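Local coordinates for protein flavodoxin (Aquifex aeolicus, PDB 2ARK) that probably serves as a low-potential electron donor to several redox enzymes, carrying the electrons on an FMN cofactor, at residues R38-D43 against K47-W52; K19-L24 against E152-L157. All coordinates share one frame; numbering follows the deposited sequence.

Contact 1 of 2, residues R38-D43 against K47-W52; sequences RLKHVD and KEDVLW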
# COMPACT_ATOMS: atom_id res chain seq x y z
N ARG A 38 -4.69 15.84 -23.97
CA ARG A 38 -5.82 15.05 -24.45
C ARG A 38 -6.59 14.68 -23.20
O ARG A 38 -5.98 14.23 -22.23
CB ARG A 38 -5.35 13.80 -25.21
CG ARG A 38 -5.55 13.89 -26.67
CD ARG A 38 -4.32 13.63 -27.54
NE ARG A 38 -4.30 12.30 -28.12
CZ ARG A 38 -3.76 11.97 -29.29
NH1 ARG A 38 -3.18 12.87 -30.07
NH2 ARG A 38 -3.82 10.71 -29.70
N LEU A 39 -7.91 14.92 -23.19
CA LEU A 39 -8.81 14.50 -22.08
C LEU A 39 -9.77 13.40 -22.56
O LEU A 39 -10.58 13.61 -23.48
CB LEU A 39 -9.58 15.70 -21.55
CG LEU A 39 -10.66 15.57 -20.48
CD1 LEU A 39 -10.13 14.93 -19.14
CD2 LEU A 39 -11.32 16.93 -20.22
N LYS A 40 -9.66 12.20 -21.98
CA LYS A 40 -10.55 11.08 -22.40
C LYS A 40 -11.19 10.34 -21.24
O LYS A 40 -10.55 10.12 -20.24
CB LYS A 40 -9.80 10.06 -23.26
CG LYS A 40 -8.91 10.63 -24.37
CD LYS A 40 -9.54 10.63 -25.74
CE LYS A 40 -8.58 11.34 -26.75
NZ LYS A 40 -8.79 11.07 -28.25
N HIS A 41 -12.46 9.97 -21.37
CA HIS A 41 -13.05 8.93 -20.52
C HIS A 41 -12.40 7.57 -20.93
O HIS A 41 -12.03 7.36 -22.10
CB HIS A 41 -14.58 8.94 -20.68
CG HIS A 41 -15.29 7.89 -19.88
ND1 HIS A 41 -15.53 8.01 -18.53
CD2 HIS A 41 -15.81 6.69 -20.24
CE1 HIS A 41 -16.15 6.92 -18.09
NE2 HIS A 41 -16.32 6.11 -19.11
N VAL A 42 -12.25 6.65 -19.97
CA VAL A 42 -11.70 5.32 -20.25
C VAL A 42 -12.34 4.57 -21.46
O VAL A 42 -11.61 3.91 -22.22
CB VAL A 42 -11.67 4.42 -18.98
CG1 VAL A 42 -13.05 4.10 -18.48
CG2 VAL A 42 -10.95 3.14 -19.26
N ASP A 43 -13.67 4.67 -21.65
CA ASP A 43 -14.37 4.02 -22.76
C ASP A 43 -14.02 4.66 -24.11
O ASP A 43 -14.21 4.04 -25.15
CB ASP A 43 -15.89 4.16 -22.66
CG ASP A 43 -16.50 3.49 -21.44
OD1 ASP A 43 -15.98 2.46 -20.94
OD2 ASP A 43 -17.55 4.03 -21.01
N LYS A 47 -5.00 2.72 -26.90
CA LYS A 47 -3.58 2.46 -26.69
C LYS A 47 -2.71 3.51 -27.39
O LYS A 47 -1.62 3.78 -26.96
CB LYS A 47 -3.21 1.00 -27.06
CG LYS A 47 -3.03 0.66 -28.55
CD LYS A 47 -2.76 -0.86 -28.75
CE LYS A 47 -1.98 -1.21 -30.03
NZ LYS A 47 -2.71 -1.11 -31.35
N GLU A 48 -3.23 4.14 -28.44
CA GLU A 48 -2.50 5.18 -29.18
C GLU A 48 -2.39 6.51 -28.43
O GLU A 48 -1.39 7.23 -28.57
CB GLU A 48 -3.11 5.42 -30.58
CG GLU A 48 -2.77 4.34 -31.62
CD GLU A 48 -3.60 3.06 -31.47
OE1 GLU A 48 -4.81 3.15 -31.15
OE2 GLU A 48 -3.04 1.95 -31.68
N ASP A 49 -3.41 6.84 -27.64
CA ASP A 49 -3.38 7.99 -26.72
C ASP A 49 -2.23 7.90 -25.76
O ASP A 49 -1.61 8.92 -25.44
CB ASP A 49 -4.67 8.08 -25.90
CG ASP A 49 -5.85 8.50 -26.74
OD1 ASP A 49 -5.61 9.32 -27.66
OD2 ASP A 49 -6.99 8.00 -26.50
N VAL A 50 -1.96 6.67 -25.31
CA VAL A 50 -0.97 6.42 -24.27
C VAL A 50 0.41 6.50 -24.89
O VAL A 50 1.32 7.13 -24.34
CB VAL A 50 -1.25 5.05 -23.52
CG1 VAL A 50 -0.08 4.64 -22.65
CG2 VAL A 50 -2.54 5.16 -22.68
N LEU A 51 0.55 5.89 -26.06
CA LEU A 51 1.75 6.01 -26.88
C LEU A 51 2.11 7.46 -27.22
O LEU A 51 3.27 7.83 -27.30
CB LEU A 51 1.57 5.21 -28.16
CG LEU A 51 1.63 3.70 -28.00
CD1 LEU A 51 1.04 3.02 -29.24
CD2 LEU A 51 3.09 3.28 -27.76
N TRP A 52 1.09 8.28 -27.45
CA TRP A 52 1.27 9.69 -27.72
C TRP A 52 1.76 10.43 -26.48
O TRP A 52 2.61 11.31 -26.60
CB TRP A 52 -0.07 10.23 -28.24
CG TRP A 52 -0.14 11.70 -28.40
CD1 TRP A 52 0.21 12.41 -29.52
CD2 TRP A 52 -0.60 12.66 -27.43
NE1 TRP A 52 -0.01 13.76 -29.30
CE2 TRP A 52 -0.51 13.93 -28.03
CE3 TRP A 52 -1.11 12.55 -26.12
CZ2 TRP A 52 -0.89 15.11 -27.35
CZ3 TRP A 52 -1.50 13.72 -25.45
CH2 TRP A 52 -1.38 14.98 -26.07
O HOH W 1 -9.18 8.52 -28.04
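Arg-38 lies flat on the indole of Trp-52 while its edge is turned to the carboxylate of Asp-49, a cation-pi stack joined to a salt bridge where an edge strand of the flavodoxin sheet, 35-41, meets the short helix 47-52 that follows it. The guanidinium and ring planes are 17° apart, with Arg-38 CZ 3.8 Å from the centroid of the five-membered ring. Further back along the same side chain, Arg-38 CD sits over the six-membered ring, 3.4 Å from its centroid, in a CH-pi contact; bends at chi2 and chi3 bring both groups over one face. At its edge the guanidinium grips a single oxygen side-on: Arg-38 NH2 donates to Asp-49 OD1 at 3.0 Å, and Arg-38 NE to the same atom at 3.3 Å. The carboxylate plane stands 89° to the guanidinium. Replacing Trp-52 with an alanine would probably leave the guanidinium without its flat support, freer to turn away from Asp-49. The Lys-40 side chain runs to meet that of Asp-49 head-on, its NZ making a long salt bridge with Asp-49 OD1. In the second shell, Asp-49 OD2 takes a hydrogen bond from the backbone N of Thr-46, and Lys-6 makes a further cation-pi contact with Trp-52. One water links the two charges, lying 2.6 Å from Lys-40 NZ and 2.7 Å from Asp-49 OD2.

Contact 2 of 2, residues K19-L24 against E152-L157; sequences KKMAEL and EACRRL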
# COMPACT_ATOMS: atom_id res chain seq x y z
N LYS A 19 -14.86 13.12 -13.26
CA LYS A 19 -14.87 13.90 -14.50
C LYS A 19 -14.61 15.38 -14.22
O LYS A 19 -13.80 15.99 -14.90
CB LYS A 19 -16.17 13.72 -15.34
CG LYS A 19 -16.02 14.17 -16.86
CD LYS A 19 -17.27 14.72 -17.51
CE LYS A 19 -17.11 14.97 -19.03
NZ LYS A 19 -18.42 14.76 -19.86
N LYS A 20 -15.27 15.95 -13.23
CA LYS A 20 -15.00 17.34 -12.84
C LYS A 20 -13.54 17.53 -12.38
O LYS A 20 -12.88 18.49 -12.80
CB LYS A 20 -16.02 17.82 -11.79
CG LYS A 20 -17.36 18.31 -12.40
CD LYS A 20 -18.20 17.14 -12.96
CE LYS A 20 -19.01 17.45 -14.29
NZ LYS A 20 -19.47 16.18 -15.02
N MSE A 21 -13.00 16.60 -11.57
CA MSE A 21 -11.56 16.60 -11.27
C MSE A 21 -10.70 16.54 -12.51
O MSE A 21 -9.73 17.25 -12.60
CB MSE A 21 -11.17 15.43 -10.38
CG MSE A 21 -11.87 15.37 -9.06
SE MSE A 21 -11.20 13.89 -7.97
CE MSE A 21 -9.51 14.73 -7.28
N ALA A 22 -11.06 15.70 -13.46
CA ALA A 22 -10.24 15.44 -14.67
C ALA A 22 -10.13 16.68 -15.53
O ALA A 22 -9.09 16.94 -16.15
CB ALA A 22 -10.84 14.32 -15.46
N GLU A 23 -11.22 17.45 -15.55
CA GLU A 23 -11.29 18.66 -16.36
C GLU A 23 -10.37 19.71 -15.77
O GLU A 23 -9.73 20.47 -16.51
CB GLU A 23 -12.72 19.17 -16.44
CG GLU A 23 -13.62 18.41 -17.37
CD GLU A 23 -15.09 18.74 -17.17
OE1 GLU A 23 -15.45 19.37 -16.15
OE2 GLU A 23 -15.92 18.37 -18.02
N LEU A 24 -10.30 19.75 -14.44
CA LEU A 24 -9.46 20.68 -13.70
C LEU A 24 -7.99 20.31 -13.78
O LEU A 24 -7.13 21.20 -13.89
CB LEU A 24 -9.90 20.77 -12.25
CG LEU A 24 -11.21 21.57 -12.06
CD1 LEU A 24 -11.89 21.22 -10.73
CD2 LEU A 24 -11.00 23.08 -12.22
N GLU A 152 -8.25 23.75 -6.81
CA GLU A 152 -6.84 24.09 -7.00
C GLU A 152 -5.91 22.89 -6.89
O GLU A 152 -4.94 22.80 -7.63
CB GLU A 152 -6.40 25.24 -6.07
CG GLU A 152 -5.04 25.89 -6.40
CD GLU A 152 -4.85 26.28 -7.87
OE1 GLU A 152 -3.71 26.13 -8.37
OE2 GLU A 152 -5.82 26.72 -8.55
N ALA A 153 -6.23 21.95 -5.99
CA ALA A 153 -5.49 20.67 -5.90
C ALA A 153 -5.46 19.97 -7.26
O ALA A 153 -4.42 19.46 -7.68
CB ALA A 153 -6.13 19.76 -4.86
N CYS A 154 -6.61 19.98 -7.95
CA CYS A 154 -6.80 19.30 -9.23
C CYS A 154 -5.99 19.97 -10.30
O CYS A 154 -5.30 19.32 -11.04
CB CYS A 154 -8.27 19.30 -9.64
SG CYS A 154 -9.31 18.23 -8.62
N ARG A 155 -6.09 21.28 -10.36
CA ARG A 155 -5.25 22.06 -11.22
C ARG A 155 -3.77 21.83 -10.96
O ARG A 155 -3.00 21.63 -11.91
CB ARG A 155 -5.60 23.52 -11.06
CG ARG A 155 -6.97 23.92 -11.55
CD ARG A 155 -7.04 25.47 -11.69
NE ARG A 155 -8.43 25.92 -11.79
CZ ARG A 155 -9.15 26.38 -10.77
NH1 ARG A 155 -8.61 26.51 -9.56
NH2 ARG A 155 -10.43 26.74 -10.97
N ARG A 156 -3.36 21.84 -9.70
CA ARG A 156 -1.93 21.69 -9.37
C ARG A 156 -1.31 20.38 -9.88
O ARG A 156 -0.15 20.38 -10.35
CB ARG A 156 -1.66 21.85 -7.87
CG ARG A 156 -0.17 21.96 -7.55
CD ARG A 156 0.44 23.22 -8.22
NE ARG A 156 -0.46 24.35 -8.02
CZ ARG A 156 -0.42 25.16 -6.97
NH1 ARG A 156 -1.31 26.12 -6.87
NH2 ARG A 156 0.50 25.02 -6.04
N LEU A 157 -2.06 19.28 -9.76
CA LEU A 157 -1.64 18.00 -10.30
C LEU A 157 -1.24 18.08 -11.77
O LEU A 157 -0.15 17.66 -12.13
CB LEU A 157 -2.72 16.94 -10.09
CG LEU A 157 -2.18 15.52 -10.41
CD1 LEU A 157 -1.16 14.97 -9.33
CD2 LEU A 157 -3.31 14.59 -10.65
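With CB-SG set beside the backbone N (chi1 -70°), Cys-154 turns its sulfur to the side chain of Met-21, present as selenomethionine, whose chain bends at chi3 (80°) to bring its terminal methyl back to the same atom. Met-21 CE and Cys-154 SG end 3.8 Å apart, and Met-21 CB lies equally near the sulfur, which is thus touched by both the base and the end of one side chain. Beside this pair the helices come closest: Leu-24 CB rests against Cys-154 CB at 3.4 Å, and Leu-24 O receives a CA-H...O contact from Arg-155 CA, also at 3.4 Å. Arg-155 then runs extended from CG to NE past Leu-24, whose CD2 methyl is 3.9 Å from Arg-155 NE. The charged end is held on both helices, since Arg-155 NH1 bonds Glu-152 OE2 at 3.0 Å and NE forms a salt bridge with Glu-27, one turn beyond Leu-24. Met-21 also reaches Phe-94 and Ser-96 on the sheet, so the apolar side of the interface continues into the core. The segment axes pass 8.2 Å apart at -51°, an arrangement in which two helices pack together on one face of the parallel sheet in the three-layer alpha/beta/alpha flavodoxin fold.

In the fold
The two contacts lie on opposite faces of the sheet in one alpha/beta/alpha sandwich, their centres about 17 Å apart. Contact 1 joins strand 35-41 to the short helix 47-52 above one face, whereas contact 2 pairs helices 17-30 and 148-168 beneath the other. Leu-39 connects them: lying between Arg-38 and Lys-40, it packs on helix 17-30, with Leu-39 CD1 3.8 Å from Ala-22 O and Leu-39 CD2 4.0 Å from Glu-23 CG. Contact 1 is local, bridging three intervening residues, while contact 2 joins segments with 127 residues between them. The loop just before helix 17-30 probably holds the FMN phosphate, as in other flavodoxins, which puts contact 2 on the helix leading from that site.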